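Local coordinates for glucosamine kinase (Streptacidiphilus jiangxiensis, PDB 6HWJ), which catalyses the ATP-dependent, magnesium-requiring phosphorylation of D-glucosamine to D-glucosamine 6-phosphate and, less efficiently, acts on glucose, at residues L35-D40 / A96-E101; R57-L62 / K133-L138; S345-G350 / A367-A372. One frame throughout, in Å; residues are numbered along the deposited sequence.

Contact 1 (L35-D40 / A96-E101); sequences LDALLD and AAFVLE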
loop_
_atom_site.group_PDB
_atom_site.type_symbol
_atom_site.label_atom_id
_atom_site.label_comp_id
_atom_site.label_asym_id
_atom_site.label_seq_id
_atom_site.Cartn_x
_atom_site.Cartn_y
_atom_site.Cartn_z
ATOM N N LEU A 35 -28.058 2.447 11.273
ATOM C CA LEU A 35 -27.740 1.909 9.963
ATOM C C LEU A 35 -27.886 3.018 8.922
ATOM O O LEU A 35 -28.980 3.550 8.723
ATOM C CB LEU A 35 -28.646 0.728 9.643
ATOM C CG LEU A 35 -28.390 -0.038 8.350
ATOM C CD1 LEU A 35 -26.962 -0.600 8.331
ATOM C CD2 LEU A 35 -29.410 -1.170 8.210
ATOM N N ASP A 36 -26.778 3.370 8.272
ATOM C CA ASP A 36 -26.786 4.415 7.252
ATOM C C ASP A 36 -27.056 3.867 5.857
ATOM O O ASP A 36 -27.628 4.574 5.013
ATOM C CB ASP A 36 -25.450 5.161 7.244
ATOM C CG ASP A 36 -25.343 6.190 8.359
ATOM O OD1 ASP A 36 -26.368 6.497 9.007
ATOM O OD2 ASP A 36 -24.227 6.691 8.587
ATOM N N ALA A 37 -26.640 2.634 5.581
ATOM C CA ALA A 37 -26.817 2.049 4.257
ATOM C C ALA A 37 -26.674 0.548 4.392
ATOM O O ALA A 37 -25.946 0.060 5.261
ATOM C CB ALA A 37 -25.789 2.606 3.257
ATOM N N LEU A 38 -27.356 -0.181 3.506
ATOM C CA LEU A 38 -27.457 -1.636 3.623
ATOM C C LEU A 38 -27.533 -2.243 2.230
ATOM O O LEU A 38 -28.441 -1.918 1.453
ATOM C CB LEU A 38 -28.691 -1.997 4.451
ATOM C CG LEU A 38 -28.894 -3.442 4.926
ATOM C CD1 LEU A 38 -29.165 -4.380 3.749
ATOM C CD2 LEU A 38 -27.690 -3.891 5.735
ATOM N N LEU A 39 -26.562 -3.089 1.904
ATOM C CA LEU A 39 -26.571 -3.884 0.698
ATOM C C LEU A 39 -27.041 -5.292 1.054
ATOM O O LEU A 39 -26.344 -6.024 1.757
ATOM C CB LEU A 39 -25.191 -3.930 0.059
ATOM C CG LEU A 39 -25.099 -4.859 -1.175
ATOM C CD1 LEU A 39 -25.942 -4.307 -2.314
ATOM C CD2 LEU A 39 -23.656 -5.017 -1.596
ATOM N N ASP A 40 -28.225 -5.662 0.577
ATOM C CA ASP A 40 -28.808 -6.968 0.874
ATOM C C ASP A 40 -28.180 -8.008 -0.044
ATOM O O ASP A 40 -28.247 -7.881 -1.274
ATOM C CB ASP A 40 -30.317 -6.904 0.694
ATOM C CG ASP A 40 -31.028 -8.156 1.212
ATOM O OD1 ASP A 40 -30.436 -9.254 1.193
ATOM O OD2 ASP A 40 -32.199 -8.013 1.646
ATOM N N ALA A 96 -28.797 2.159 -4.699
ATOM C CA ALA A 96 -28.074 3.258 -5.328
ATOM C C ALA A 96 -26.962 3.815 -4.451
ATOM O O ALA A 96 -26.099 4.545 -4.951
ATOM C CB ALA A 96 -29.050 4.374 -5.694
ATOM N N ALA A 97 -26.957 3.500 -3.154
ATOM C CA ALA A 97 -25.867 3.929 -2.291
ATOM C C ALA A 97 -24.570 3.178 -2.584
ATOM O O ALA A 97 -23.498 3.640 -2.187
ATOM C CB ALA A 97 -26.249 3.717 -0.828
ATOM N N PHE A 98 -24.646 2.033 -3.262
ATOM C CA PHE A 98 -23.506 1.152 -3.423
ATOM C C PHE A 98 -23.154 1.023 -4.896
ATOM O O PHE A 98 -24.013 1.140 -5.767
ATOM C CB PHE A 98 -23.778 -0.240 -2.860
ATOM C CG PHE A 98 -24.109 -0.257 -1.385
ATOM C CD1 PHE A 98 -25.423 -0.174 -0.952
ATOM C CD2 PHE A 98 -23.106 -0.389 -0.447
ATOM C CE1 PHE A 98 -25.726 -0.208 0.401
ATOM C CE2 PHE A 98 -23.405 -0.433 0.910
ATOM C CZ PHE A 98 -24.711 -0.333 1.331
ATOM N N VAL A 99 -21.877 0.766 -5.158
ATOM C CA VAL A 99 -21.396 0.369 -6.474
ATOM C C VAL A 99 -20.706 -0.979 -6.311
ATOM O O VAL A 99 -19.739 -1.095 -5.552
ATOM C CB VAL A 99 -20.442 1.408 -7.069
ATOM C CG1 VAL A 99 -19.780 0.863 -8.341
ATOM C CG2 VAL A 99 -21.199 2.679 -7.398
ATOM N N LEU A 100 -21.221 -1.993 -7.002
ATOM C CA LEU A 100 -20.627 -3.327 -7.057
ATOM C C LEU A 100 -19.993 -3.468 -8.434
ATOM O O LEU A 100 -20.703 -3.506 -9.444
ATOM C CB LEU A 100 -21.680 -4.408 -6.847
ATOM C CG LEU A 100 -21.715 -5.201 -5.552
ATOM C CD1 LEU A 100 -22.774 -6.302 -5.650
ATOM C CD2 LEU A 100 -20.367 -5.798 -5.218
ATOM N N GLU A 101 -18.667 -3.544 -8.491
ATOM C CA GLU A 101 -17.971 -3.695 -9.765
ATOM C C GLU A 101 -17.358 -5.091 -9.820
ATOM O O GLU A 101 -16.521 -5.443 -8.980
ATOM C CB GLU A 101 -16.899 -2.621 -9.944
ATOM C CG GLU A 101 -16.227 -2.660 -11.314
ATOM C CD GLU A 101 -15.406 -1.409 -11.611
ATOM O OE1 GLU A 101 -15.158 -0.611 -10.681
ATOM O OE2 GLU A 101 -15.013 -1.227 -12.783
#

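Contact 2 (R57-L62 / K133-L138); sequences RWTVPL and KWAVRL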
loop_
_atom_site.group_PDB
_atom_site.type_symbol
_atom_site.label_atom_id
_atom_site.label_comp_id
_atom_site.label_asym_id
_atom_site.label_seq_id
_atom_site.Cartn_x
_atom_site.Cartn_y
_atom_site.Cartn_z
ATOM N N ARG A 57 -17.971 5.709 11.703
ATOM C CA ARG A 57 -18.629 4.895 10.689
ATOM C C ARG A 57 -17.865 3.602 10.480
ATOM O O ARG A 57 -16.635 3.566 10.580
ATOM C CB ARG A 57 -18.738 5.622 9.349
ATOM C CG ARG A 57 -19.711 6.763 9.335
ATOM C CD ARG A 57 -20.217 7.016 7.908
ATOM N NE ARG A 57 -19.131 7.240 6.955
ATOM C CZ ARG A 57 -19.306 7.373 5.643
ATOM N NH1 ARG A 57 -18.261 7.569 4.851
ATOM N NH2 ARG A 57 -20.520 7.304 5.121
ATOM N N TRP A 58 -18.607 2.540 10.149
ATOM C CA TRP A 58 -18.053 1.202 10.091
ATOM C C TRP A 58 -18.654 0.410 8.936
ATOM O O TRP A 58 -19.849 0.515 8.662
ATOM C CB TRP A 58 -18.347 0.424 11.399
ATOM C CG TRP A 58 -17.989 1.156 12.658
ATOM C CD1 TRP A 58 -18.716 2.147 13.276
ATOM C CD2 TRP A 58 -16.832 0.943 13.463
ATOM N NE1 TRP A 58 -18.074 2.551 14.419
ATOM C CE2 TRP A 58 -16.911 1.835 14.551
ATOM C CE3 TRP A 58 -15.722 0.094 13.361
ATOM C CZ2 TRP A 58 -15.919 1.908 15.535
ATOM C CZ3 TRP A 58 -14.747 0.159 14.352
ATOM C CH2 TRP A 58 -14.851 1.056 15.414
ATOM N N THR A 59 -17.832 -0.403 8.290
ATOM C CA THR A 59 -18.313 -1.441 7.380
ATOM C C THR A 59 -18.552 -2.686 8.210
ATOM O O THR A 59 -17.637 -3.155 8.891
ATOM C CB THR A 59 -17.312 -1.751 6.272
ATOM O OG1 THR A 59 -17.028 -0.560 5.540
ATOM C CG2 THR A 59 -17.858 -2.830 5.310
ATOM N N VAL A 60 -19.763 -3.228 8.141
ATOM C CA VAL A 60 -20.083 -4.395 8.953
ATOM C C VAL A 60 -20.697 -5.477 8.081
ATOM O O VAL A 60 -21.802 -5.273 7.552
ATOM C CB VAL A 60 -21.041 -4.032 10.102
ATOM C CG1 VAL A 60 -21.160 -5.230 11.034
ATOM C CG2 VAL A 60 -20.547 -2.795 10.859
ATOM N N PRO A 61 -20.039 -6.632 7.908
ATOM C CA PRO A 61 -20.730 -7.770 7.305
ATOM C C PRO A 61 -21.720 -8.328 8.305
ATOM O O PRO A 61 -21.365 -8.621 9.448
ATOM C CB PRO A 61 -19.595 -8.763 6.995
ATOM C CG PRO A 61 -18.583 -8.488 8.067
ATOM C CD PRO A 61 -18.678 -6.991 8.361
ATOM N N LEU A 62 -22.970 -8.459 7.879
ATOM C CA LEU A 62 -24.052 -8.792 8.780
ATOM C C LEU A 62 -24.716 -10.102 8.385
ATOM O O LEU A 62 -24.834 -10.444 7.199
ATOM C CB LEU A 62 -25.113 -7.681 8.804
ATOM C CG LEU A 62 -24.637 -6.361 9.398
ATOM C CD1 LEU A 62 -25.567 -5.249 8.922
ATOM C CD2 LEU A 62 -24.597 -6.413 10.919
ATOM N N LYS A 133 -11.627 -8.945 1.512
ATOM C CA LYS A 133 -11.073 -8.059 2.535
ATOM C C LYS A 133 -12.139 -7.022 2.836
ATOM O O LYS A 133 -12.453 -6.200 1.963
ATOM C CB LYS A 133 -9.788 -7.401 2.051
ATOM C CG LYS A 133 -9.151 -6.469 3.076
ATOM C CD LYS A 133 -7.827 -5.920 2.545
ATOM C CE LYS A 133 -7.126 -5.048 3.583
ATOM N NZ LYS A 133 -5.906 -4.393 3.025
ATOM N N TRP A 134 -12.693 -7.078 4.050
ATOM C CA TRP A 134 -13.643 -6.087 4.511
ATOM C C TRP A 134 -12.909 -4.864 5.046
ATOM O O TRP A 134 -12.018 -4.987 5.891
ATOM C CB TRP A 134 -14.518 -6.638 5.642
ATOM C CG TRP A 134 -15.305 -7.857 5.307
ATOM C CD1 TRP A 134 -15.038 -9.136 5.716
ATOM C CD2 TRP A 134 -16.474 -7.922 4.502
ATOM N NE1 TRP A 134 -15.990 -9.991 5.212
ATOM C CE2 TRP A 134 -16.880 -9.273 4.462
ATOM C CE3 TRP A 134 -17.229 -6.971 3.817
ATOM C CZ2 TRP A 134 -17.996 -9.692 3.755
ATOM C CZ3 TRP A 134 -18.341 -7.383 3.117
ATOM C CH2 TRP A 134 -18.720 -8.742 3.090
ATOM N N ALA A 135 -13.289 -3.690 4.574
ATOM C CA ALA A 135 -12.958 -2.477 5.299
ATOM C C ALA A 135 -13.636 -2.592 6.658
ATOM O O ALA A 135 -14.630 -3.319 6.821
ATOM C CB ALA A 135 -13.423 -1.241 4.543
ATOM N N VAL A 136 -13.061 -1.950 7.648
ATOM C CA VAL A 136 -13.662 -1.955 8.983
ATOM C C VAL A 136 -14.055 -0.519 9.320
ATOM O O VAL A 136 -15.222 -0.124 9.174
ATOM C CB VAL A 136 -12.699 -2.552 10.017
ATOM C CG1 VAL A 136 -13.304 -2.489 11.418
ATOM C CG2 VAL A 136 -12.364 -3.983 9.650
ATOM N N ARG A 137 -13.087 0.282 9.739
ATOM C CA ARG A 137 -13.346 1.690 10.022
ATOM C C ARG A 137 -13.363 2.464 8.711
ATOM O O ARG A 137 -12.485 2.295 7.869
ATOM C CB ARG A 137 -12.281 2.241 10.974
ATOM C CG ARG A 137 -12.478 3.684 11.378
ATOM C CD ARG A 137 -13.746 3.885 12.189
ATOM N NE ARG A 137 -13.874 5.270 12.643
ATOM C CZ ARG A 137 -13.351 5.744 13.772
ATOM N NH1 ARG A 137 -12.654 4.950 14.577
ATOM N NH2 ARG A 137 -13.525 7.018 14.095
ATOM N N LEU A 138 -14.376 3.293 8.533
ATOM C CA LEU A 138 -14.506 4.133 7.350
ATOM C C LEU A 138 -14.218 5.590 7.702
ATOM O O LEU A 138 -14.350 6.000 8.859
ATOM C CB LEU A 138 -15.925 4.039 6.778
ATOM C CG LEU A 138 -16.351 2.654 6.268
ATOM C CD1 LEU A 138 -17.839 2.638 5.962
ATOM C CD2 LEU A 138 -15.521 2.252 5.036
HETATM O O HOH W 1 -15.927 -5.194 8.609
#

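Contact 3 (S345-G350 / A367-A372); sequences SLDHVG and AWIAAA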
loop_
_atom_site.group_PDB
_atom_site.type_symbol
_atom_site.label_atom_id
_atom_site.label_comp_id
_atom_site.label_asym_id
_atom_site.label_seq_id
_atom_site.Cartn_x
_atom_site.Cartn_y
_atom_site.Cartn_z
ATOM N N SER A 345 14.377 0.749 -1.626
ATOM C CA SER A 345 14.136 -0.585 -1.088
ATOM C C SER A 345 15.158 -1.600 -1.614
ATOM O O SER A 345 15.662 -2.433 -0.853
ATOM C CB SER A 345 12.715 -1.026 -1.440
ATOM O OG SER A 345 12.347 -2.189 -0.735
ATOM N N LEU A 346 15.488 -1.530 -2.901
ATOM C CA LEU A 346 16.480 -2.440 -3.472
ATOM C C LEU A 346 17.849 -2.219 -2.848
ATOM O O LEU A 346 18.563 -3.179 -2.528
ATOM C CB LEU A 346 16.559 -2.259 -4.983
ATOM C CG LEU A 346 15.308 -2.740 -5.745
ATOM C CD1 LEU A 346 15.357 -2.333 -7.191
ATOM C CD2 LEU A 346 15.149 -4.243 -5.621
ATOM N N ASP A 347 18.247 -0.956 -2.686
ATOM C CA ASP A 347 19.471 -0.652 -1.948
ATOM C C ASP A 347 19.436 -1.298 -0.564
ATOM O O ASP A 347 20.397 -1.955 -0.139
ATOM C CB ASP A 347 19.623 0.868 -1.854
ATOM C CG ASP A 347 20.934 1.296 -1.258
ATOM O OD1 ASP A 347 21.298 0.807 -0.179
ATOM O OD2 ASP A 347 21.601 2.139 -1.866
ATOM N N HIS A 348 18.328 -1.129 0.146
ATOM C CA HIS A 348 18.218 -1.636 1.518
ATOM C C HIS A 348 18.292 -3.169 1.577
ATOM O O HIS A 348 18.835 -3.726 2.547
ATOM C CB HIS A 348 16.934 -1.134 2.143
ATOM C CG HIS A 348 16.835 0.359 2.169
ATOM N ND1 HIS A 348 15.655 1.031 2.399
ATOM C CD2 HIS A 348 17.772 1.310 1.956
ATOM C CE1 HIS A 348 15.875 2.335 2.345
ATOM N NE2 HIS A 348 17.156 2.532 2.096
ATOM N N VAL A 349 17.728 -3.845 0.578
ATOM C CA VAL A 349 17.858 -5.294 0.480
ATOM C C VAL A 349 19.321 -5.689 0.489
ATOM O O VAL A 349 19.725 -6.609 1.200
ATOM C CB VAL A 349 17.149 -5.818 -0.784
ATOM C CG1 VAL A 349 17.529 -7.277 -1.054
ATOM C CG2 VAL A 349 15.645 -5.709 -0.620
ATOM N N GLY A 350 20.130 -4.996 -0.301
ATOM C CA GLY A 350 21.546 -5.267 -0.325
ATOM C C GLY A 350 22.200 -5.016 1.014
ATOM O O GLY A 350 23.052 -5.794 1.449
ATOM N N ALA A 367 28.179 -3.980 -5.672
ATOM C CA ALA A 367 28.077 -3.857 -7.120
ATOM C C ALA A 367 26.642 -4.070 -7.573
ATOM O O ALA A 367 26.145 -3.366 -8.464
ATOM C CB ALA A 367 28.998 -4.866 -7.802
ATOM N N TRP A 368 25.944 -5.015 -6.940
ATOM C CA TRP A 368 24.560 -5.284 -7.307
ATOM C C TRP A 368 23.653 -4.116 -6.922
ATOM O O TRP A 368 22.717 -3.772 -7.661
ATOM C CB TRP A 368 24.083 -6.591 -6.635
ATOM C CG TRP A 368 22.613 -6.841 -6.813
ATOM C CD1 TRP A 368 22.016 -7.572 -7.799
ATOM C CD2 TRP A 368 21.563 -6.330 -5.993
ATOM N NE1 TRP A 368 20.638 -7.553 -7.632
ATOM C CE2 TRP A 368 20.340 -6.792 -6.535
ATOM C CE3 TRP A 368 21.533 -5.538 -4.832
ATOM C CZ2 TRP A 368 19.100 -6.486 -5.963
ATOM C CZ3 TRP A 368 20.302 -5.238 -4.264
ATOM C CH2 TRP A 368 19.104 -5.716 -4.820
ATOM N N ILE A 369 23.894 -3.501 -5.762
ATOM C CA ILE A 369 23.092 -2.346 -5.365
ATOM C C ILE A 369 23.115 -1.278 -6.453
ATOM O O ILE A 369 22.065 -0.775 -6.883
ATOM C CB ILE A 369 23.591 -1.783 -4.020
ATOM C CG1 ILE A 369 23.291 -2.778 -2.893
ATOM C CG2 ILE A 369 22.936 -0.415 -3.742
ATOM C CD1 ILE A 369 23.806 -2.329 -1.531
ATOM N N ALA A 370 24.319 -0.900 -6.900
ATOM C CA ALA A 370 24.439 0.132 -7.919
ATOM C C ALA A 370 23.840 -0.332 -9.243
ATOM O O ALA A 370 23.074 0.400 -9.887
ATOM C CB ALA A 370 25.914 0.513 -8.100
ATOM N N ALA A 371 24.169 -1.560 -9.664
ATOM C CA ALA A 371 23.672 -2.056 -10.943
ATOM C C ALA A 371 22.166 -2.288 -10.913
ATOM O O ALA A 371 21.490 -2.104 -11.943
ATOM C CB ALA A 371 24.417 -3.334 -11.312
ATOM N N ALA A 372 21.618 -2.664 -9.757
ATOM C CA ALA A 372 20.178 -2.910 -9.669
ATOM C C ALA A 372 19.388 -1.615 -9.822
ATOM O O ALA A 372 18.337 -1.587 -10.480
ATOM C CB ALA A 372 19.837 -3.590 -8.338
#

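Contact 1 (L35-D40 / A96-E101)
The Leu-39 backbone, hydrogen-bonded to Val-47 of the adjoining strand, passes close to the Phe-98 ring, the N of Leu-39 lying 3.4 Å from CE1 of Phe-98. This is face-to-face packing of two beta sheets. Strand 34-42 of the sheet it shares with strands 45-51 and 57-65 lies over strand 98-102, an outermost strand of the six-stranded sheet, with the segment axes 9.2 Å apart and inclined by 35°.

The Phe-98 ring carries most of the contact. Its CG stands anti to the carbonyl carbon (chi1 -60°), which sends the ring across to the other sheet with its leading edge against the chain: the N of Leu-38 sits in the ring plane, 3.4 Å from CZ of Phe-98. One face of the ring receives Leu-39 CB, a CH-pi contact 3.7 Å from the Phe-98 centroid and only 8° off the normal. Ala-37 CB comes in obliquely, 3.7 Å from CZ of Phe-98, and also nears Ala-97.

A classic beta bulge sets Asp-36 and Ala-37, the latter itself one of the packed residues, together opposite Val-49 of strand 45-51, while the Asp-36 carboxylate is held by Arg-34 and Arg-51. Leu-170 of strand 166-172 lines the same interface, touching Leu-39, Phe-98 and Leu-100. Beside it Leu-39 and Leu-100 meet by their methyl ends, Leu-39 CD2 lying 4.3 Å from Leu-100 CD1.

Contact 2 (R57-L62 / K133-L138)
A short, weakly bonded antiparallel pairing joins strand 57-65 to strand 137-138, with Trp-58 and Arg-137 forming a non-hydrogen-bonded pair. The Thr-59 amide donates to Val-136 O (N to O 2.8 Å). At the other end the Leu-138 amide gives a bond to Arg-57 O (N to O 3.1 Å). Between these two bonds Trp-58 CA also comes close to Val-136 O.

On the face of the sheet that carries Trp-58 and Arg-137, Arg-137 CD lies over the six-membered ring of Trp-58, 4.2 Å from its centroid. Arg-137 is poorly ordered, so this placement is tentative; its guanidinium, farther off, offers at most a weak attraction. Val-136 CG1 meets the edge of the same indole, whose NE1 is bonded to Ser-52.

Residues 135-136 are the step by which the chain leaves strand 130-134 of one sheet and joins the other, within the N-terminal beta part of this kinase. A water lies within hydrogen-bonding distance of both Thr-59 O and Ala-135 O beside this step. Lys-133, just before it, is inferred to bind ATP.

Thr-59 OG1 is buried without a polar partner in the model: with OG1 anti to the carbonyl carbon (chi1 -58°), the hydroxyl is turned among the Leu-138 methyls, 3.2 Å from CD2 of Leu-138. Arg-57 reaches beyond the contact to a salt bridge with Glu-174. Farther along the strand, Pro-61 CB rests on one face of Trp-134, 3.8 Å from the centroid of its six-membered ring and offset toward the rim.

Contact 3 (S345-G350 / A367-A372)
Apolar and edge contacts tie Trp-368 to Leu-346, Val-349 and Gly-350. Trp-368 has CG anti to the backbone N (chi1 172°), and with the ring turned across that bond (chi2 93°) the indole reaches toward the neighbouring helix, its six-membered end leading. The carbonyl oxygen of Leu-346 meets that end at the edge, near the ring plane, 3.2 Å from CZ3 of Trp-368. Leu-346 CD2 and Val-349 CG1 are looser neighbours of CH2 on the same indole. One face of the ring is covered from within its own helix by Ala-372 CB, 3.7 Å above the ring plane and over its centre. At the far end of the indole NE1 bonds to Ala-215 O, which ties the five-membered end to helix 212-234.

The two segments run antiparallel, 169° between their directions and 9.0 Å between axes. They belong to helices 335-356 and 362-386, consecutive along the chain and packed as a helical hairpin in the helical part of the kinase. Close approach is possible at Gly-350, which has no side chain: Ile-369 CD1 comes to 3.9 Å from CA of Gly-350, and CG1 of the same isoleucine is almost as near.

Charged and apolar groups meet at Asp-347. Its carboxylate crosses the other branch of Ile-369, with OD2 of Asp-347 3.4 Å from CG2 of Ile-369. The charge itself is met by two arginines: OD1 pairs with Arg-351 and OD2 with Arg-402, while Ser-427 also bonds to OD1. The Asp-347 side chain lies about 9 Å from that of Glu-409, which binds D-glucosamine.

Overall arrangement
Contacts 1 and 2 lie on the same side of the chain's centre, about 12 Å between their centres, and involve the same two beta sheets. They touch through Leu-38 CD2 and Leu-62 CD1, 4.1 Å apart. Contact 1 is a surface contact made by apolar packing between sheets, whereas contact 2 is buried and adds backbone hydrogen bonds where residues 136-138 run beside strand 57-65. Contact 3, also buried, lies across the centre, about 39 Å from contact 2 between centres, and joins two helices by packing side chains on side chains and on backbone. Aliphatic carbons lie over ring faces across contacts 1 and 2, while ring edges meet backbone in 1 and 3.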